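Local coordinates for actin binding protein family protein (Entamoeba histolytica HM-1:IMSS, PDB 6K2F), which probably inhibits actin polymerization by sequestering actin monomers, this chain being the N-terminal ADF-homology domain of the longer twinfilin, at residues D48-L51 against V52-Y55; G130-A133 against F134-H137; T70-D73 against I74-G77; A103-R106 against T107-G111. One frame throughout, in Å; residues are numbered along the deposited sequence.

Interaction 1 of 4, residues D48-L51 against V52-Y55; sequences DLDL and VLKY
Backbone bonds from V52, L53 and K54 back to L49, D50 and L51 join the two segments, each spanning three residues and not four, as in 3-10 turns. L53 N donates to D50 O at 3.2 Å and K54 N to L51 O at 3.1 Å, with N-H...O angles of 147° and 149°, whereas V52 N to L49 O is weak at 3.4 Å.

Apolar and carbon-to-oxygen contacts fill in around this ladder. L53 CB packs on D50 O at 3.4 Å, and V52 sets CB and CG2 against L49 O. The edge of the Y55 ring, at CD1, meets L51 O in its plane at 3.3 Å. K54 runs obliquely across L51: its chain bends at the last torsion (chi4 75°), bringing NZ within 4.1 Å of L51 CD2.

The polar side-chain ends find partners outside the two segments. D48 forms a salt bridge to R22 and bonds T42, D50 OD1 takes the backbone N of K128, and Y55 OH bonds E39.

The contact lies where helix 45-49 leads on toward strand 62-68. V52 rests on I64 and F66 of that strand, L51 on F23 and E39, and the Y55 ring meets F23 edge-to-face.

Interaction 2 of 4, residues G130-A133 against F134-H137; sequences GYEA and FLRH
L135 packs over one face of the Y131 ring, on the closely packed side of this stretch of helix 127-137. CG of L135 stands 4.2 Å from the centroid of the Y131 ring, close to the ring normal, in a CH-pi contact; the branch L135 CD1 comes to 3.6 Å from Y131 CE2. The tyrosine has its CG trans to its own N (chi1 -175°), which directs the ring to where the leucine one turn later crosses it obliquely. Regular four-residue bonds underlie this half: F134 N to G130 O and L135 N to Y131 O are both 2.9 Å, with N-H...O angles of about 155°.

Toward solvent the packing thins. R136 folds back along the helix, nearly eclipsed about chi3 (10°), and lays one guanidinium face over A133, with NH1 3.5 Å from A133 CA. Its charge does not touch E132: R136 NH1 and E132 OE1 are 6.5 Å apart. H137 supplies the one side-chain hydrogen bond across the contact, ND1 donating to A133 O at 2.9 Å. The imidazole thus takes the place of a four-residue backbone bond, while H137 N turns to F134 O.

The packed side faces strand 114-120: Y131 touches Y116 and I118, L135 lies on Y116, and F134 meets the Y116 ring edge-to-face.

Interaction 3 of 4, residues T70-D73 against I74-G77; sequences TRDD and ITNG
The guanidinium of R71 meets G77 edge-on, with G77 O lying almost in its plane and NE donating to it at 2.9 Å. The arginine chain bends twice, about CB-CG and CG-CD, to bring NE back to this oxygen. Further along the same group, NH2 makes a weak bond to N76 O at 3.5 Å, beside the N76 amide, whose plane is turned 44° from the guanidinium. The other flat group, the D72 carboxylate, is approached from above its plane: I74 N donates to D72 OD1 at 3.2 Å, closing an Asx turn. With CG trans to its N (chi1 -177°), D72 holds the carboxylate over the start of the loop.

Backbone bonds close the hairpin. D72 and G77 form an antiparallel hydrogen-bonded pair, with D72 N to G77 O at 2.9 Å and G77 N to D72 O at 3.2 Å. D72 N and R71 NE grip G77 O from opposite faces of its carbonyl plane. N76 and G77 both face D72, a G1 beta bulge, and N76 takes up a backbone conformation with positive phi (63°). A water bridges the side chains of D72 and T75, 2.8 Å from D72 OD2 and 2.6 Å from T75 OG1.

The hairpin joins strand 71-72 to strand 77-85. Beyond it, D72 OD2 bonds S112 OG, T75 OG1 bonds N16 of helix 6-18, R71 packs on M96 of the second subunit, and T70 pairs with K79 in strand 77-85.

Interaction 4 of 4, residues A103-R106 against T107-G111; sequences ARFR and TTLGG
T107 and T108 both turn their hydroxyls back onto carbonyls of the preceding turn in helix 103-109, a short helix of the ADF-homology fold that is followed by a glycine with positive phi. The two threonines do so with different rotamers. T108 sets OG1 trans to its carbonyl carbon (chi1 -57°), from where it donates to R104 O at 2.7 Å. T108 N bonds the same oxygen at 3.0 Å, so R104 O is held by hydroxyl and amide of a single residue, arriving from opposite faces of the carbonyl plane. T107 instead places OG1 between N and carbonyl carbon, a position that brings two carbonyls within its reach, R104 O at 2.9 Å and A103 O at 3.2 Å.

R106 adopts a first torsion uncommon in helices (chi1 86°), with CG lodged between backbone N and carbonyl carbon and only 3.1 Å from T107 N. The chain then bends at chi3, and the guanidinium forms a salt bridge with E117 of strand 114-120. R104 likewise bends at chi2 and chi3, NE bonding I2 O, while its CG runs beside T108 OG1.

On the buried side F105 and L109 lie one turn apart and reach L4 and F114, with F105 also edge-to-face on Y63. L109 CD1 stands at the edge of the F105 ring, 4.3 Å from F105 CD1. Just past the helix G110, phi 124°, still donates through its N to R106 O at 2.9 Å.

Overall arrangement
All four contacts are local, between residues close in sequence. Interactions 1, 2 and 3 are partly buried; interaction 4 is a surface contact, although its F105 and L109 pack inward on strand 114-120, which also carries interaction 2. Interactions 1 and 2 touch: L49 CD1 lies 3.6 Å from Y131 CD2, joining the end of helix 45-49 to the C-terminal helix 127-137. Interaction 4 lies across the chain's centre from interaction 1, their centres about 23 Å apart, while the nearest atoms of interactions 3 and 4 are about 5 Å apart. In interactions 1 and 2 apolar residues face the sheet; interaction 4 adds hydroxyl bonds to carbonyls, and interaction 3 is held mainly by polar groups: carboxylate, guanidinium and a water around a hairpin.

Interaction 1 of 4, residues D48-L51 against V52-Y55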
loop_
_atom_site.group_PDB
_atom_site.type_symbol
_atom_site.label_atom_id
_atom_site.label_comp_id
_atom_site.label_asym_id
_atom_site.label_seq_id
_atom_site.Cartn_x
_atom_site.Cartn_y
_atom_site.Cartn_z
ATOM N N ASP A 48 -4.233 7.223 -1.591
ATOM C CA ASP A 48 -3.141 6.811 -2.495
ATOM C C ASP A 48 -3.370 7.376 -3.905
ATOM O O ASP A 48 -2.381 7.543 -4.647
ATOM C CB ASP A 48 -2.959 5.294 -2.531
ATOM C CG ASP A 48 -2.342 4.678 -1.280
ATOM O OD1 ASP A 48 -2.058 5.412 -0.273
ATOM O OD2 ASP A 48 -2.158 3.436 -1.313
ATOM N N LEU A 49 -4.617 7.671 -4.288
ATOM C CA LEU A 49 -4.863 8.218 -5.645
ATOM C C LEU A 49 -4.032 9.489 -5.831
ATOM O O LEU A 49 -3.547 9.727 -6.951
ATOM C CB LEU A 49 -6.356 8.482 -5.855
ATOM C CG LEU A 49 -7.183 7.237 -6.174
ATOM C CD1 LEU A 49 -8.669 7.530 -6.046
ATOM C CD2 LEU A 49 -6.842 6.719 -7.562
ATOM N N ASP A 50 -3.870 10.287 -4.776
ATOM C CA ASP A 50 -3.157 11.579 -4.899
ATOM C C ASP A 50 -1.650 11.339 -5.085
ATOM O O ASP A 50 -0.961 12.265 -5.599
ATOM C CB ASP A 50 -3.474 12.480 -3.715
ATOM C CG ASP A 50 -4.857 13.102 -3.806
ATOM O OD1 ASP A 50 -5.386 13.194 -4.931
ATOM O OD2 ASP A 50 -5.390 13.516 -2.752
ATOM N N LEU A 51 -1.120 10.178 -4.694
ATOM C CA LEU A 51 0.342 9.904 -4.854
ATOM C C LEU A 51 0.732 9.898 -6.331
ATOM O O LEU A 51 1.894 10.200 -6.637
ATOM C CB LEU A 51 0.695 8.562 -4.209
ATOM C CG LEU A 51 0.509 8.509 -2.698
ATOM C CD1 LEU A 51 0.768 7.099 -2.190
ATOM C CD2 LEU A 51 1.418 9.518 -2.002
ATOM N N VAL A 52 -0.195 9.584 -7.228
ATOM C CA VAL A 52 0.083 9.550 -8.687
ATOM C C VAL A 52 0.656 10.898 -9.125
ATOM O O VAL A 52 1.556 10.919 -10.002
ATOM C CB VAL A 52 -1.188 9.210 -9.471
ATOM C CG1 VAL A 52 -1.024 9.518 -10.963
ATOM C CG2 VAL A 52 -1.565 7.763 -9.232
ATOM N N LEU A 53 0.148 11.989 -8.561
ATOM C CA LEU A 53 0.518 13.357 -9.009
ATOM C C LEU A 53 2.016 13.612 -8.807
ATOM O O LEU A 53 2.554 14.522 -9.495
ATOM C CB LEU A 53 -0.341 14.356 -8.238
ATOM C CG LEU A 53 -1.848 14.210 -8.409
ATOM C CD1 LEU A 53 -2.586 15.236 -7.560
ATOM C CD2 LEU A 53 -2.231 14.352 -9.861
ATOM N N LYS A 54 2.653 12.898 -7.877
ATOM C CA LYS A 54 4.099 13.034 -7.576
ATOM C C LYS A 54 4.959 12.348 -8.654
ATOM O O LYS A 54 6.160 12.644 -8.724
ATOM C CB LYS A 54 4.432 12.355 -6.245
ATOM C CG LYS A 54 3.858 12.984 -4.983
ATOM C CD LYS A 54 4.457 12.354 -3.727
ATOM C CE LYS A 54 4.398 13.231 -2.492
ATOM N NZ LYS A 54 3.031 13.287 -1.923
ATOM N N TYR A 55 4.383 11.442 -9.445
ATOM C CA TYR A 55 5.123 10.603 -10.411
ATOM C C TYR A 55 4.955 11.082 -11.847
ATOM O O TYR A 55 5.850 10.834 -12.640
ATOM C CB TYR A 55 4.622 9.169 -10.289
ATOM C CG TYR A 55 5.135 8.490 -9.047
ATOM C CD1 TYR A 55 4.501 8.637 -7.827
ATOM C CD2 TYR A 55 6.289 7.733 -9.074
ATOM C CE1 TYR A 55 4.993 8.044 -6.674
ATOM C CE2 TYR A 55 6.776 7.103 -7.936
ATOM C CZ TYR A 55 6.116 7.245 -6.730
ATOM O OH TYR A 55 6.622 6.634 -5.614
#

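Interaction 2 of 4, residues G130-A133 against F134-H137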
loop_
_atom_site.group_PDB
_atom_site.type_symbol
_atom_site.label_atom_id
_atom_site.label_comp_id
_atom_site.label_asym_id
_atom_site.label_seq_id
_atom_site.Cartn_x
_atom_site.Cartn_y
_atom_site.Cartn_z
ATOM N N GLY A 130 -9.700 13.775 -9.711
ATOM C CA GLY A 130 -9.797 13.354 -11.112
ATOM C C GLY A 130 -10.544 12.036 -11.233
ATOM O O GLY A 130 -11.360 11.867 -12.172
ATOM N N TYR A 131 -10.325 11.129 -10.284
ATOM C CA TYR A 131 -10.997 9.805 -10.289
ATOM C C TYR A 131 -12.499 9.991 -10.072
ATOM O O TYR A 131 -13.321 9.357 -10.766
ATOM C CB TYR A 131 -10.394 8.911 -9.206
ATOM C CG TYR A 131 -10.930 7.507 -9.219
ATOM C CD1 TYR A 131 -10.837 6.736 -10.363
ATOM C CD2 TYR A 131 -11.581 6.982 -8.120
ATOM C CE1 TYR A 131 -11.358 5.453 -10.401
ATOM C CE2 TYR A 131 -12.099 5.697 -8.140
ATOM C CZ TYR A 131 -11.991 4.936 -9.286
ATOM O OH TYR A 131 -12.479 3.664 -9.305
ATOM N N GLU A 132 -12.866 10.816 -9.093
ATOM C CA GLU A 132 -14.301 11.076 -8.790
ATOM C C GLU A 132 -14.960 11.703 -10.027
ATOM O O GLU A 132 -16.076 11.316 -10.361
ATOM C CB GLU A 132 -14.409 11.923 -7.529
ATOM C CG GLU A 132 -13.957 11.182 -6.272
ATOM C CD GLU A 132 -14.785 9.966 -5.861
ATOM O OE1 GLU A 132 -15.930 9.828 -6.352
ATOM O OE2 GLU A 132 -14.286 9.153 -5.042
ATOM N N ALA A 133 -14.261 12.596 -10.728
ATOM C CA ALA A 133 -14.794 13.251 -11.945
ATOM C C ALA A 133 -15.001 12.208 -13.042
ATOM O O ALA A 133 -16.030 12.269 -13.730
ATOM C CB ALA A 133 -13.868 14.353 -12.401
ATOM N N PHE A 134 -14.052 11.290 -13.196
ATOM C CA PHE A 134 -14.161 10.179 -14.180
ATOM C C PHE A 134 -15.409 9.353 -13.860
ATOM O O PHE A 134 -16.199 9.051 -14.785
ATOM C CB PHE A 134 -12.923 9.284 -14.173
ATOM C CG PHE A 134 -13.128 7.991 -14.929
ATOM C CD1 PHE A 134 -13.033 7.945 -16.313
ATOM C CD2 PHE A 134 -13.477 6.832 -14.267
ATOM C CE1 PHE A 134 -13.237 6.759 -16.998
ATOM C CE2 PHE A 134 -13.701 5.643 -14.951
ATOM C CZ PHE A 134 -13.572 5.608 -16.318
ATOM N N LEU A 135 -15.606 9.000 -12.585
ATOM C CA LEU A 135 -16.722 8.101 -12.191
ATOM C C LEU A 135 -18.058 8.770 -12.501
ATOM O O LEU A 135 -19.004 8.068 -12.891
ATOM C CB LEU A 135 -16.607 7.744 -10.705
ATOM C CG LEU A 135 -15.486 6.781 -10.345
ATOM C CD1 LEU A 135 -15.491 6.523 -8.853
ATOM C CD2 LEU A 135 -15.608 5.477 -11.119
ATOM N N ARG A 136 -18.140 10.087 -12.339
ATOM C CA ARG A 136 -19.422 10.817 -12.511
ATOM C C ARG A 136 -19.881 10.722 -13.980
ATOM O O ARG A 136 -21.090 10.852 -14.196
ATOM C CB ARG A 136 -19.258 12.221 -11.907
ATOM C CG ARG A 136 -19.334 12.208 -10.387
ATOM C CD ARG A 136 -18.957 13.481 -9.652
ATOM N NE ARG A 136 -18.804 14.609 -10.559
ATOM C CZ ARG A 136 -17.751 15.428 -10.620
ATOM N NH1 ARG A 136 -16.725 15.286 -9.791
ATOM N NH2 ARG A 136 -17.735 16.402 -11.516
ATOM N N HIS A 137 -18.990 10.417 -14.940
ATOM C CA HIS A 137 -19.277 10.437 -16.400
ATOM C C HIS A 137 -18.968 9.100 -17.094
ATOM O O HIS A 137 -19.073 9.051 -18.347
ATOM C CB HIS A 137 -18.488 11.573 -17.059
ATOM C CG HIS A 137 -18.793 12.908 -16.474
ATOM N ND1 HIS A 137 -17.927 13.536 -15.600
ATOM C CD2 HIS A 137 -19.861 13.729 -16.616
ATOM C CE1 HIS A 137 -18.439 14.695 -15.236
ATOM N NE2 HIS A 137 -19.627 14.839 -15.848
#

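Interaction 3 of 4, residues T70-D73 against I74-G77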
loop_
_atom_site.group_PDB
_atom_site.type_symbol
_atom_site.label_atom_id
_atom_site.label_comp_id
_atom_site.label_asym_id
_atom_site.label_seq_id
_atom_site.Cartn_x
_atom_site.Cartn_y
_atom_site.Cartn_z
ATOM N N THR A 70 -10.730 -3.960 -4.784
ATOM C CA THR A 70 -11.655 -5.031 -5.211
ATOM C C THR A 70 -10.813 -6.237 -5.627
ATOM O O THR A 70 -9.911 -6.075 -6.446
ATOM C CB THR A 70 -12.605 -4.532 -6.304
ATOM O OG1 THR A 70 -13.416 -3.525 -5.694
ATOM C CG2 THR A 70 -13.486 -5.628 -6.857
ATOM N N ARG A 71 -11.090 -7.387 -5.042
ATOM C CA ARG A 71 -10.378 -8.631 -5.431
ATOM C C ARG A 71 -10.880 -9.098 -6.804
ATOM O O ARG A 71 -12.033 -8.810 -7.174
ATOM C CB ARG A 71 -10.513 -9.690 -4.335
ATOM C CG ARG A 71 -9.758 -9.359 -3.053
ATOM C CD ARG A 71 -8.247 -9.445 -3.162
ATOM N NE ARG A 71 -7.793 -10.808 -3.413
ATOM C CZ ARG A 71 -7.557 -11.723 -2.474
ATOM N NH1 ARG A 71 -7.727 -11.438 -1.193
ATOM N NH2 ARG A 71 -7.140 -12.930 -2.827
ATOM N N ASP A 72 -10.004 -9.781 -7.536
ATOM C CA ASP A 72 -10.283 -10.437 -8.839
ATOM C C ASP A 72 -10.197 -11.951 -8.636
ATOM O O ASP A 72 -9.066 -12.471 -8.506
ATOM C CB ASP A 72 -9.302 -9.955 -9.908
ATOM C CG ASP A 72 -9.567 -10.524 -11.289
ATOM O OD1 ASP A 72 -10.571 -11.257 -11.443
ATOM O OD2 ASP A 72 -8.766 -10.218 -12.195
ATOM N N ASP A 73 -11.343 -12.621 -8.595
ATOM C CA ASP A 73 -11.400 -14.086 -8.327
ATOM C C ASP A 73 -10.628 -14.843 -9.412
ATOM O O ASP A 73 -9.994 -15.867 -9.083
ATOM C CB ASP A 73 -12.840 -14.577 -8.181
ATOM C CG ASP A 73 -13.505 -14.109 -6.895
ATOM O OD1 ASP A 73 -12.847 -14.161 -5.829
ATOM O OD2 ASP A 73 -14.670 -13.687 -6.967
ATOM N N ILE A 74 -10.635 -14.324 -10.640
ATOM C CA ILE A 74 -10.057 -15.009 -11.833
ATOM C C ILE A 74 -8.549 -15.204 -11.634
ATOM O O ILE A 74 -8.052 -16.253 -12.047
ATOM C CB ILE A 74 -10.417 -14.243 -13.125
ATOM C CG1 ILE A 74 -11.934 -14.302 -13.352
ATOM C CG2 ILE A 74 -9.627 -14.772 -14.316
ATOM C CD1 ILE A 74 -12.452 -13.505 -14.525
ATOM N N THR A 75 -7.852 -14.243 -11.027
ATOM C CA THR A 75 -6.376 -14.238 -10.876
ATOM C C THR A 75 -5.989 -14.369 -9.401
ATOM O O THR A 75 -4.757 -14.339 -9.111
ATOM C CB THR A 75 -5.774 -12.941 -11.422
ATOM O OG1 THR A 75 -6.199 -11.873 -10.568
ATOM C CG2 THR A 75 -6.180 -12.671 -12.854
ATOM N N ASN A 76 -6.979 -14.395 -8.495
ATOM C CA ASN A 76 -6.719 -14.530 -7.032
ATOM C C ASN A 76 -5.920 -13.306 -6.600
ATOM O O ASN A 76 -5.157 -13.378 -5.626
ATOM C CB ASN A 76 -5.985 -15.833 -6.703
ATOM C CG ASN A 76 -5.977 -16.175 -5.234
ATOM O OD1 ASN A 76 -5.038 -16.814 -4.742
ATOM N ND2 ASN A 76 -7.038 -15.802 -4.546
ATOM N N GLY A 77 -6.122 -12.219 -7.330
ATOM C CA GLY A 77 -5.442 -10.945 -7.091
ATOM C C GLY A 77 -6.462 -9.832 -6.943
ATOM O O GLY A 77 -7.430 -10.029 -6.223
HETATM O O HOH W 1 -6.158 -9.503 -11.533
#

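Interaction 4 of 4, residues A103-R106 against T107-G111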
loop_
_atom_site.group_PDB
_atom_site.type_symbol
_atom_site.label_atom_id
_atom_site.label_comp_id
_atom_site.label_asym_id
_atom_site.label_seq_id
_atom_site.Cartn_x
_atom_site.Cartn_y
_atom_site.Cartn_z
ATOM N N ALA A 103 -4.076 -0.777 -25.190
ATOM C CA ALA A 103 -4.837 -2.043 -25.323
ATOM C C ALA A 103 -3.938 -3.225 -24.952
ATOM O O ALA A 103 -4.476 -4.296 -24.616
ATOM C CB ALA A 103 -5.392 -2.196 -26.718
ATOM N N ARG A 104 -2.615 -3.041 -24.997
ATOM C CA ARG A 104 -1.673 -4.157 -24.745
ATOM C C ARG A 104 -1.809 -4.601 -23.281
ATOM O O ARG A 104 -1.547 -5.772 -23.018
ATOM C CB ARG A 104 -0.232 -3.762 -25.088
ATOM C CG ARG A 104 0.609 -4.942 -25.552
ATOM C CD ARG A 104 0.272 -5.372 -26.971
ATOM N NE ARG A 104 0.535 -4.286 -27.906
ATOM C CZ ARG A 104 -0.383 -3.587 -28.571
ATOM N NH1 ARG A 104 -1.670 -3.863 -28.437
ATOM N NH2 ARG A 104 -0.013 -2.610 -29.381
ATOM N N PHE A 105 -2.219 -3.737 -22.344
ATOM C CA PHE A 105 -2.297 -4.120 -20.909
ATOM C C PHE A 105 -3.356 -5.212 -20.733
ATOM O O PHE A 105 -3.036 -6.251 -20.138
ATOM C CB PHE A 105 -2.528 -2.904 -20.011
ATOM C CG PHE A 105 -1.313 -2.010 -19.933
ATOM C CD1 PHE A 105 -0.268 -2.305 -19.078
ATOM C CD2 PHE A 105 -1.202 -0.886 -20.737
ATOM C CE1 PHE A 105 0.865 -1.508 -19.024
ATOM C CE2 PHE A 105 -0.069 -0.086 -20.676
ATOM C CZ PHE A 105 0.957 -0.391 -19.823
ATOM N N ARG A 106 -4.575 -5.006 -21.231
ATOM C CA ARG A 106 -5.672 -5.984 -21.008
ATOM C C ARG A 106 -5.327 -7.271 -21.756
ATOM O O ARG A 106 -5.584 -8.352 -21.226
ATOM C CB ARG A 106 -7.031 -5.399 -21.405
ATOM C CG ARG A 106 -7.400 -5.537 -22.875
ATOM C CD ARG A 106 -8.806 -5.018 -23.123
ATOM N NE ARG A 106 -8.788 -3.564 -23.209
ATOM C CZ ARG A 106 -8.464 -2.873 -24.299
ATOM N NH1 ARG A 106 -8.131 -3.503 -25.416
ATOM N NH2 ARG A 106 -8.464 -1.551 -24.264
ATOM N N THR A 107 -4.749 -7.157 -22.957
ATOM C CA THR A 107 -4.447 -8.326 -23.810
ATOM C C THR A 107 -3.369 -9.173 -23.120
ATOM O O THR A 107 -3.443 -10.411 -23.192
ATOM C CB THR A 107 -4.139 -7.881 -25.244
ATOM O OG1 THR A 107 -2.993 -7.042 -25.204
ATOM C CG2 THR A 107 -5.287 -7.133 -25.883
ATOM N N THR A 108 -2.424 -8.537 -22.439
ATOM C CA THR A 108 -1.249 -9.208 -21.842
ATOM C C THR A 108 -1.586 -9.725 -20.446
ATOM O O THR A 108 -1.209 -10.888 -20.130
ATOM C CB THR A 108 -0.041 -8.271 -21.790
ATOM O OG1 THR A 108 0.197 -7.828 -23.131
ATOM C CG2 THR A 108 1.175 -8.961 -21.222
ATOM N N LEU A 109 -2.237 -8.893 -19.638
ATOM C CA LEU A 109 -2.404 -9.188 -18.196
ATOM C C LEU A 109 -3.719 -9.931 -17.959
ATOM O O LEU A 109 -3.792 -10.657 -16.964
ATOM C CB LEU A 109 -2.301 -7.890 -17.405
ATOM C CG LEU A 109 -0.944 -7.193 -17.568
ATOM C CD1 LEU A 109 -0.890 -5.907 -16.796
ATOM C CD2 LEU A 109 0.191 -8.134 -17.160
ATOM N N GLY A 110 -4.693 -9.783 -18.855
ATOM C CA GLY A 110 -5.985 -10.494 -18.776
ATOM C C GLY A 110 -7.138 -9.517 -18.780
ATOM O O GLY A 110 -6.992 -8.415 -18.217
ATOM N N GLY A 111 -8.246 -9.895 -19.417
ATOM C CA GLY A 111 -9.435 -9.037 -19.579
ATOM C C GLY A 111 -10.132 -8.733 -18.256
ATOM O O GLY A 111 -10.864 -7.736 -18.230
#